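Local structure of phosphoribosylaminoimidazole-succinocarboxamide synthase (Thermotoga maritima, 1KUT) at residues G14-L19 and K73-K78; K39-A44 and I67-L72; P81-V86 and F114-E119. The protein catalyses the ATP-dependent joining of L-aspartate to the carboxylate of the purine precursor CAIR, giving SAICAR in de novo IMP biosynthesis. One frame throughout, in Å; residues are numbered along the deposited sequence.

Contact 1. Residues G14-L19 and K73-K78; sequences GDYALL and KVIPLK
Ala17 and Val74 pair strands 16-21 and 71-74 in the middle of the five-stranded antiparallel sheet near the start of the chain. They form a hydrogen-bonded pair: Ala17 N donates to Val74 O at 2.7 Å with an N-H...O angle of 168°, and Val74 N returns the bond to Ala17 O at 2.9 Å. On the same face of the sheet, the CG2 methyl of Val74 rests 3.7 Å from Ala17 CB. Leu18 and Lys73 make the next pair along, a non-hydrogen-bonded one, with their side chains on the other face.

There the lysine reaches diagonally back along the neighbouring strand to Tyr16. With CG anti to the backbone N (chi1 -175°) and the chain stretched beyond it, Lys73 lays its CE over one face of the phenol ring, 3.7 Å from the centroid. This is a CH-pi contact, and the ammonium group extends it as a cation-pi interaction, NZ lying 4.4 Å from the Tyr16 centroid. A methyl meets the ring in its own plane instead, Ile75 CG2 lying 3.9 Å from Tyr16 CE1. The lysine charge also has a long, weak ion pair with Glu65 on strand 63-67. Cutting the lysine back to an alanine would probably cost the ring its CE and ammonium contact on this face and leave Glu65 without its distant counter-charge.

The next hydrogen-bonded pair in this register would be Asp15 with Pro76, but proline has no N-H to offer. Its CD sits 3.1 Å from Asp15 O instead. The contact thus changes in character along its length, from two backbone bonds and methyl packing at Ala17 and Val74 to an exposed aromatic ring that meets the last methylene and the ammonium group of Lys73.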
loop_
_atom_site.group_PDB
_atom_site.type_symbol
_atom_site.label_atom_id
_atom_site.label_comp_id
_atom_site.label_asym_id
_atom_site.label_seq_id
_atom_site.Cartn_x
_atom_site.Cartn_y
_atom_site.Cartn_z
ATOM N N GLY B 14 34.129 14.860 -4.343
ATOM C CA GLY B 14 35.100 14.179 -3.511
ATOM C C GLY B 14 34.486 13.256 -2.477
ATOM O O GLY B 14 33.846 12.247 -2.801
ATOM N N ASP B 15 34.702 13.600 -1.215
ATOM C CA ASP B 15 34.177 12.815 -0.114
ATOM C C ASP B 15 32.731 13.220 0.110
ATOM O O ASP B 15 31.829 12.382 0.060
ATOM C CB ASP B 15 35.028 13.045 1.143
ATOM C CG ASP B 15 36.454 12.501 0.987
ATOM O OD1 ASP B 15 36.603 11.327 0.569
ATOM O OD2 ASP B 15 37.426 13.235 1.279
ATOM N N TYR B 16 32.512 14.513 0.326
ATOM C CA TYR B 16 31.164 15.027 0.533
ATOM C C TYR B 16 30.463 15.283 -0.790
ATOM O O TYR B 16 31.053 15.154 -1.872
ATOM C CB TYR B 16 31.208 16.322 1.339
ATOM C CG TYR B 16 31.757 16.135 2.728
ATOM C CD1 TYR B 16 30.974 15.581 3.740
ATOM C CD2 TYR B 16 33.074 16.500 3.031
ATOM C CE1 TYR B 16 31.491 15.394 5.025
ATOM C CE2 TYR B 16 33.600 16.318 4.313
ATOM C CZ TYR B 16 32.806 15.763 5.302
ATOM O OH TYR B 16 33.336 15.558 6.560
ATOM N N ALA B 17 29.192 15.642 -0.698
ATOM C CA ALA B 17 28.406 15.919 -1.887
ATOM C C ALA B 17 27.799 17.291 -1.724
ATOM O O ALA B 17 27.764 17.826 -0.628
ATOM C CB ALA B 17 27.307 14.865 -2.048
ATOM N N LEU B 18 27.331 17.871 -2.818
ATOM C CA LEU B 18 26.700 19.182 -2.750
ATOM C C LEU B 18 25.269 19.035 -3.253
ATOM O O LEU B 18 25.003 18.314 -4.211
ATOM C CB LEU B 18 27.457 20.213 -3.606
ATOM C CG LEU B 18 28.811 20.743 -3.120
ATOM C CD1 LEU B 18 29.324 21.768 -4.122
ATOM C CD2 LEU B 18 28.674 21.380 -1.735
ATOM N N LEU B 19 24.346 19.713 -2.591
ATOM C CA LEU B 19 22.954 19.648 -2.979
ATOM C C LEU B 19 22.476 21.072 -3.226
ATOM O O LEU B 19 22.324 21.872 -2.286
ATOM C CB LEU B 19 22.138 18.982 -1.868
ATOM C CG LEU B 19 20.630 18.798 -2.068
ATOM C CD1 LEU B 19 20.358 17.985 -3.326
ATOM C CD2 LEU B 19 20.055 18.085 -0.842
ATOM N N LYS B 73 25.972 21.270 2.025
ATOM C CA LYS B 73 27.068 20.329 1.939
ATOM C C LYS B 73 26.547 19.097 2.674
ATOM O O LYS B 73 26.236 19.148 3.872
ATOM C CB LYS B 73 28.317 20.886 2.613
ATOM C CG LYS B 73 29.551 20.005 2.470
ATOM C CD LYS B 73 30.681 20.643 3.258
ATOM C CE LYS B 73 31.702 19.632 3.761
ATOM N NZ LYS B 73 32.568 20.270 4.826
ATOM N N VAL B 74 26.435 17.994 1.950
ATOM C CA VAL B 74 25.912 16.771 2.532
ATOM C C VAL B 74 26.874 15.606 2.417
ATOM O O VAL B 74 27.810 15.637 1.623
ATOM C CB VAL B 74 24.592 16.359 1.855
ATOM C CG1 VAL B 74 23.536 17.423 2.098
ATOM C CG2 VAL B 74 24.810 16.166 0.362
ATOM N N ILE B 75 26.630 14.582 3.225
ATOM C CA ILE B 75 27.440 13.376 3.198
ATOM C C ILE B 75 26.761 12.430 2.211
ATOM O O ILE B 75 25.539 12.288 2.213
ATOM C CB ILE B 75 27.470 12.659 4.568
ATOM C CG1 ILE B 75 26.050 12.268 4.966
ATOM C CG2 ILE B 75 28.080 13.553 5.625
ATOM C CD1 ILE B 75 25.971 11.431 6.228
ATOM N N PRO B 76 27.545 11.776 1.345
ATOM C CA PRO B 76 26.913 10.860 0.392
ATOM C C PRO B 76 26.103 9.767 1.082
ATOM O O PRO B 76 26.431 9.324 2.188
ATOM C CB PRO B 76 28.098 10.297 -0.395
ATOM C CG PRO B 76 29.280 10.521 0.526
ATOM C CD PRO B 76 28.994 11.866 1.115
ATOM N N LEU B 77 25.026 9.353 0.428
ATOM C CA LEU B 77 24.174 8.299 0.959
ATOM C C LEU B 77 23.746 7.439 -0.201
ATOM O O LEU B 77 23.635 7.925 -1.320
ATOM C CB LEU B 77 22.923 8.885 1.607
ATOM C CG LEU B 77 23.012 9.752 2.867
ATOM C CD1 LEU B 77 21.620 10.310 3.168
ATOM C CD2 LEU B 77 23.514 8.935 4.046
ATOM N N LYS B 78 23.541 6.154 0.043
ATOM C CA LYS B 78 23.031 5.304 -1.021
ATOM C C LYS B 78 21.524 5.336 -0.729
ATOM O O LYS B 78 21.024 4.607 0.130
ATOM C CB LYS B 78 23.573 3.872 -0.928
ATOM C CG LYS B 78 23.387 3.105 -2.249
ATOM C CD LYS B 78 23.842 1.642 -2.174
ATOM C CE LYS B 78 23.768 0.990 -3.560
ATOM N NZ LYS B 78 22.413 1.163 -4.176
#

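Contact 2. Residues K39-A44 and I67-L72; sequences KGSICA and IPPRTL
Ser41 and Ala44, one turn apart near the start of helix 39-55, lie against the tight hairpin turn that joins strands 63-67 and 71-74. The turn, Pro68 to Arg70, is closed by paired backbone bonds between Ile67 and Thr71 and includes a cis peptide before Pro69.

Ala44 points its methyl toward the turn, and CB lands over the backbone of Arg70, 3.6 Å from its CA. Ser41 lies alongside. Its OG, anti to the carbonyl carbon (chi1 -43°), is 3.8 Å from Pro69 CB, an approach to carbon rather than a polar bond. On the same residue, Ser41 CA makes a CA-H...O contact with Pro69 O at 3.2 Å, the hydrogen meeting the carbonyl oxygen at a bent angle of 131°.

Arg70 takes part with its root only. CB packs against the helix backbone, 3.6 Å from Ser41 N and 3.7 Å from Gly40 C, so that Gly40 turns its backbone to the arginine stem. From there the chain leaves between its own N and carbonyl carbon (chi1 61°), bends at chi3 and carries the guanidinium away to salt bridges with Glu20 and Asp23.

Farther along, Leu72 swings CD1 back to 3.6 Å from Ala44 O; its other neighbours include Phe21 on strand 16-21 and Thr47, Ala48 and Met51 on the helix.

No hydrogen bond crosses between 39-44 and 67-72. Helix and turn therefore meet here through close carbon packing and one CA-H...O contact, and a polar link between them runs indirectly, through Asp23, which serves both the Arg70 guanidinium and the backbone N-H of Gly40.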
loop_
_atom_site.group_PDB
_atom_site.type_symbol
_atom_site.label_atom_id
_atom_site.label_comp_id
_atom_site.label_asym_id
_atom_site.label_seq_id
_atom_site.Cartn_x
_atom_site.Cartn_y
_atom_site.Cartn_z
ATOM N N LYS B 39 13.196 30.834 -4.534
ATOM C CA LYS B 39 12.544 29.772 -3.785
ATOM C C LYS B 39 13.544 28.660 -3.355
ATOM O O LYS B 39 13.376 28.030 -2.303
ATOM C CB LYS B 39 11.401 29.225 -4.648
ATOM C CG LYS B 39 10.643 28.035 -4.099
ATOM C CD LYS B 39 11.230 26.752 -4.628
ATOM C CE LYS B 39 10.324 25.580 -4.345
ATOM N NZ LYS B 39 10.947 24.332 -4.847
ATOM N N GLY B 40 14.591 28.446 -4.153
ATOM C CA GLY B 40 15.582 27.433 -3.825
ATOM C C GLY B 40 16.376 27.793 -2.581
ATOM O O GLY B 40 16.666 26.936 -1.743
ATOM N N SER B 41 16.724 29.071 -2.455
ATOM C CA SER B 41 17.482 29.575 -1.313
ATOM C C SER B 41 16.663 29.435 -0.039
ATOM O O SER B 41 17.186 29.124 1.031
ATOM C CB SER B 41 17.819 31.045 -1.544
ATOM O OG SER B 41 18.249 31.235 -2.889
ATOM N N ILE B 42 15.365 29.674 -0.175
ATOM C CA ILE B 42 14.430 29.590 0.934
ATOM C C ILE B 42 14.362 28.160 1.461
ATOM O O ILE B 42 14.493 27.928 2.657
ATOM C CB ILE B 42 13.015 30.072 0.478
ATOM C CG1 ILE B 42 12.956 31.602 0.556
ATOM C CG2 ILE B 42 11.923 29.420 1.307
ATOM C CD1 ILE B 42 11.646 32.205 0.096
ATOM N N CYS B 43 14.177 27.205 0.556
ATOM C CA CYS B 43 14.074 25.805 0.949
ATOM C C CYS B 43 15.400 25.254 1.486
ATOM O O CYS B 43 15.418 24.501 2.460
ATOM C CB CYS B 43 13.564 24.970 -0.235
ATOM S SG CYS B 43 11.778 25.254 -0.620
ATOM N N ALA B 44 16.507 25.645 0.867
ATOM C CA ALA B 44 17.813 25.190 1.311
ATOM C C ALA B 44 18.002 25.591 2.763
ATOM O O ALA B 44 18.362 24.766 3.603
ATOM C CB ALA B 44 18.924 25.804 0.442
ATOM N N ILE B 67 25.528 26.223 2.811
ATOM C CA ILE B 67 26.386 27.075 1.996
ATOM C C ILE B 67 25.455 28.029 1.249
ATOM O O ILE B 67 24.991 27.731 0.145
ATOM C CB ILE B 67 27.201 26.254 0.968
ATOM C CG1 ILE B 67 27.879 25.059 1.650
ATOM C CG2 ILE B 67 28.255 27.131 0.322
ATOM C CD1 ILE B 67 28.966 25.417 2.647
ATOM N N PRO B 68 25.186 29.205 1.840
ATOM C CA PRO B 68 24.294 30.204 1.231
ATOM C C PRO B 68 24.671 30.451 -0.219
ATOM O O PRO B 68 25.844 30.394 -0.579
ATOM C CB PRO B 68 24.508 31.449 2.095
ATOM C CG PRO B 68 25.039 30.905 3.409
ATOM C CD PRO B 68 25.949 29.790 2.957
ATOM N N PRO B 69 23.688 30.748 -1.071
ATOM C CA PRO B 69 22.255 30.870 -0.772
ATOM C C PRO B 69 21.373 29.610 -0.877
ATOM O O PRO B 69 20.430 29.452 -0.099
ATOM C CB PRO B 69 21.806 31.938 -1.757
ATOM C CG PRO B 69 22.644 31.583 -2.985
ATOM C CD PRO B 69 24.013 31.389 -2.362
ATOM N N ARG B 70 21.679 28.714 -1.809
ATOM C CA ARG B 70 20.840 27.538 -2.024
ATOM C C ARG B 70 21.560 26.200 -2.118
ATOM O O ARG B 70 21.093 25.280 -2.812
ATOM C CB ARG B 70 20.020 27.752 -3.299
ATOM C CG ARG B 70 20.867 27.940 -4.572
ATOM C CD ARG B 70 20.011 28.503 -5.736
ATOM N NE ARG B 70 20.138 27.720 -6.967
ATOM C CZ ARG B 70 19.341 27.848 -8.031
ATOM N NH1 ARG B 70 18.352 28.731 -8.022
ATOM N NH2 ARG B 70 19.516 27.081 -9.110
ATOM N N THR B 71 22.671 26.078 -1.404
ATOM C CA THR B 71 23.470 24.857 -1.421
ATOM C C THR B 71 23.677 24.233 -0.045
ATOM O O THR B 71 23.857 24.933 0.944
ATOM C CB THR B 71 24.859 25.133 -2.037
ATOM O OG1 THR B 71 24.702 25.411 -3.433
ATOM C CG2 THR B 71 25.791 23.939 -1.858
ATOM N N LEU B 72 23.655 22.909 0.009
ATOM C CA LEU B 72 23.856 22.191 1.263
ATOM C C LEU B 72 25.018 21.221 1.105
ATOM O O LEU B 72 25.066 20.446 0.141
ATOM C CB LEU B 72 22.603 21.395 1.632
ATOM C CG LEU B 72 21.784 21.824 2.844
ATOM C CD1 LEU B 72 21.510 23.300 2.804
ATOM C CD2 LEU B 72 20.496 21.037 2.865
#

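Contact 3. Residues P81-V86 and F114-E119; sequences PLEVVV and FIKDDE
Glu83 and Phe114 form a hydrogen-bonded pair in the second antiparallel sheet, where strand 78-87 runs beside 105-115. Glu83 N donates to Phe114 O at 2.9 Å and Phe114 N to Glu83 O at 3.0 Å, each donor lying in the acceptor's carbonyl plane. The pairing ends less neatly: Lys116 N reaches Pro81 O at 3.1 Å from 56° out of that plane.

The more enclosed, apolar face belongs to Leu82 and Ile115. Leu82 is buried, its CD1 3.9 Å from Ile115 CA, and around the pair are Ile135, Met144 of helix 138-160 and, against Ile115, Tyr98 of the second subunit.

The opposite face is more open and charged. Here Val85 CG2 brushes the Phe114 ring at CD2, 4.0 Å away, and the side chains of Glu83 and Lys116 cross at about a right angle. Lys116 is doubly engaged, bridging to Glu172 on strand 164-175 as well as to Glu83; with Asp122 close to the Glu83 carboxylate, the positive charge of Lys116 probably eases the crowding of acids. Bends at chi3 and chi4 curl the lysine chain back, leaving NZ 3.2 Å from Glu83 OE2 in a salt bridge whose hydrogen bond is weak.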
loop_
_atom_site.group_PDB
_atom_site.type_symbol
_atom_site.label_atom_id
_atom_site.label_comp_id
_atom_site.label_asym_id
_atom_site.label_seq_id
_atom_site.Cartn_x
_atom_site.Cartn_y
_atom_site.Cartn_z
ATOM N N PRO B 81 14.942 3.926 -3.023
ATOM C CA PRO B 81 13.984 4.464 -4.002
ATOM C C PRO B 81 12.636 4.527 -3.290
ATOM O O PRO B 81 11.659 3.891 -3.702
ATOM C CB PRO B 81 14.008 3.414 -5.107
ATOM C CG PRO B 81 14.172 2.128 -4.322
ATOM C CD PRO B 81 15.229 2.499 -3.283
ATOM N N LEU B 82 12.583 5.321 -2.228
ATOM C CA LEU B 82 11.384 5.377 -1.417
ATOM C C LEU B 82 11.017 6.758 -0.899
ATOM O O LEU B 82 11.878 7.614 -0.709
ATOM C CB LEU B 82 11.600 4.430 -0.234
ATOM C CG LEU B 82 10.755 3.187 0.014
ATOM C CD1 LEU B 82 10.409 2.444 -1.284
ATOM C CD2 LEU B 82 11.546 2.317 0.977
ATOM N N GLU B 83 9.724 6.958 -0.681
ATOM C CA GLU B 83 9.189 8.193 -0.130
ATOM C C GLU B 83 8.400 7.710 1.083
ATOM O O GLU B 83 7.460 6.949 0.947
ATOM C CB GLU B 83 8.278 8.890 -1.139
ATOM C CG GLU B 83 9.041 9.579 -2.255
ATOM C CD GLU B 83 8.155 10.456 -3.138
ATOM O OE1 GLU B 83 7.225 11.105 -2.609
ATOM O OE2 GLU B 83 8.399 10.514 -4.366
ATOM N N VAL B 84 8.815 8.117 2.276
ATOM C CA VAL B 84 8.156 7.693 3.500
ATOM C C VAL B 84 7.319 8.859 4.015
ATOM O O VAL B 84 7.853 9.915 4.369
ATOM C CB VAL B 84 9.186 7.295 4.589
ATOM C CG1 VAL B 84 8.466 6.601 5.747
ATOM C CG2 VAL B 84 10.275 6.409 3.999
ATOM N N VAL B 85 6.010 8.652 4.083
ATOM C CA VAL B 85 5.103 9.689 4.518
ATOM C C VAL B 85 4.516 9.408 5.889
ATOM O O VAL B 85 4.076 8.288 6.175
ATOM C CB VAL B 85 3.949 9.831 3.507
ATOM C CG1 VAL B 85 2.974 10.912 3.957
ATOM C CG2 VAL B 85 4.512 10.146 2.125
ATOM N N VAL B 86 4.521 10.428 6.746
ATOM C CA VAL B 86 3.935 10.289 8.062
ATOM C C VAL B 86 2.747 11.235 8.106
ATOM O O VAL B 86 2.862 12.424 7.755
ATOM C CB VAL B 86 4.926 10.654 9.175
ATOM C CG1 VAL B 86 4.258 10.487 10.529
ATOM C CG2 VAL B 86 6.149 9.755 9.098
ATOM N N PHE B 114 5.980 4.642 -0.280
ATOM C CA PHE B 114 5.689 4.798 -1.694
ATOM C C PHE B 114 6.975 4.583 -2.474
ATOM O O PHE B 114 8.009 5.186 -2.178
ATOM C CB PHE B 114 5.185 6.206 -1.982
ATOM C CG PHE B 114 3.822 6.476 -1.453
ATOM C CD1 PHE B 114 2.697 6.217 -2.235
ATOM C CD2 PHE B 114 3.652 7.003 -0.170
ATOM C CE1 PHE B 114 1.418 6.485 -1.751
ATOM C CE2 PHE B 114 2.372 7.274 0.328
ATOM C CZ PHE B 114 1.252 7.018 -0.465
ATOM N N ILE B 115 6.920 3.712 -3.463
ATOM C CA ILE B 115 8.084 3.487 -4.285
ATOM C C ILE B 115 8.232 4.732 -5.134
ATOM O O ILE B 115 7.315 5.094 -5.880
ATOM C CB ILE B 115 7.888 2.277 -5.199
ATOM C CG1 ILE B 115 7.968 1.006 -4.351
ATOM C CG2 ILE B 115 8.945 2.281 -6.338
ATOM C CD1 ILE B 115 7.947 -0.265 -5.168
ATOM N N LYS B 116 9.366 5.413 -5.026
ATOM C CA LYS B 116 9.508 6.594 -5.858
ATOM C C LYS B 116 9.794 6.111 -7.288
ATOM O O LYS B 116 10.838 5.522 -7.585
ATOM C CB LYS B 116 10.583 7.551 -5.302
ATOM C CG LYS B 116 12.022 7.240 -5.602
ATOM C CD LYS B 116 12.951 8.275 -4.931
ATOM C CE LYS B 116 12.742 9.726 -5.425
ATOM N NZ LYS B 116 11.514 10.411 -4.906
ATOM N N ASP B 117 8.810 6.329 -8.153
ATOM C CA ASP B 117 8.869 5.920 -9.548
ATOM C C ASP B 117 7.866 6.787 -10.305
ATOM O O ASP B 117 6.695 6.416 -10.456
ATOM C CB ASP B 117 8.485 4.439 -9.663
ATOM C CG ASP B 117 8.471 3.937 -11.098
ATOM O OD1 ASP B 117 8.265 2.718 -11.289
ATOM O OD2 ASP B 117 8.661 4.747 -12.034
ATOM N N ASP B 118 8.326 7.947 -10.765
ATOM C CA ASP B 118 7.466 8.874 -11.489
ATOM C C ASP B 118 6.751 8.237 -12.677
ATOM O O ASP B 118 5.624 8.606 -12.997
ATOM C CB ASP B 118 8.268 10.109 -11.935
ATOM C CG ASP B 118 9.641 9.757 -12.486
ATOM O OD1 ASP B 118 10.326 10.678 -12.990
ATOM O OD2 ASP B 118 10.041 8.569 -12.410
ATOM N N GLU B 119 7.393 7.275 -13.322
ATOM C CA GLU B 119 6.780 6.589 -14.456
ATOM C C GLU B 119 5.448 5.949 -14.052
ATOM O O GLU B 119 4.373 6.441 -14.407
ATOM C CB GLU B 119 7.710 5.505 -14.977
ATOM C CG GLU B 119 7.077 4.627 -16.031
ATOM C CD GLU B 119 7.767 3.282 -16.142
ATOM O OE1 GLU B 119 8.994 3.258 -16.411
ATOM O OE2 GLU B 119 7.080 2.250 -15.950
#

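Contacts 1 and 2 share strand 71-74 and one sheet. Their centres are 16 Å apart, and they meet where Leu19 O probably accepts a hydrogen bond from Leu72 N at 2.8 Å; Leu18 CD2 also packs on Thr71 CG2, 3.9 Å away. Contact 2 thus sets helix 39-55 against the turn and first residues of the strand that contact 1 pairs with 16-21. Contact 3 belongs to the other sheet: its centre is about 21 Å from that of contact 1, with 73-78 followed almost at once by 81-86, and its nearest atoms are about 14 Å from contact 2. In this family ATP probably binds between the parts built on these two sheets.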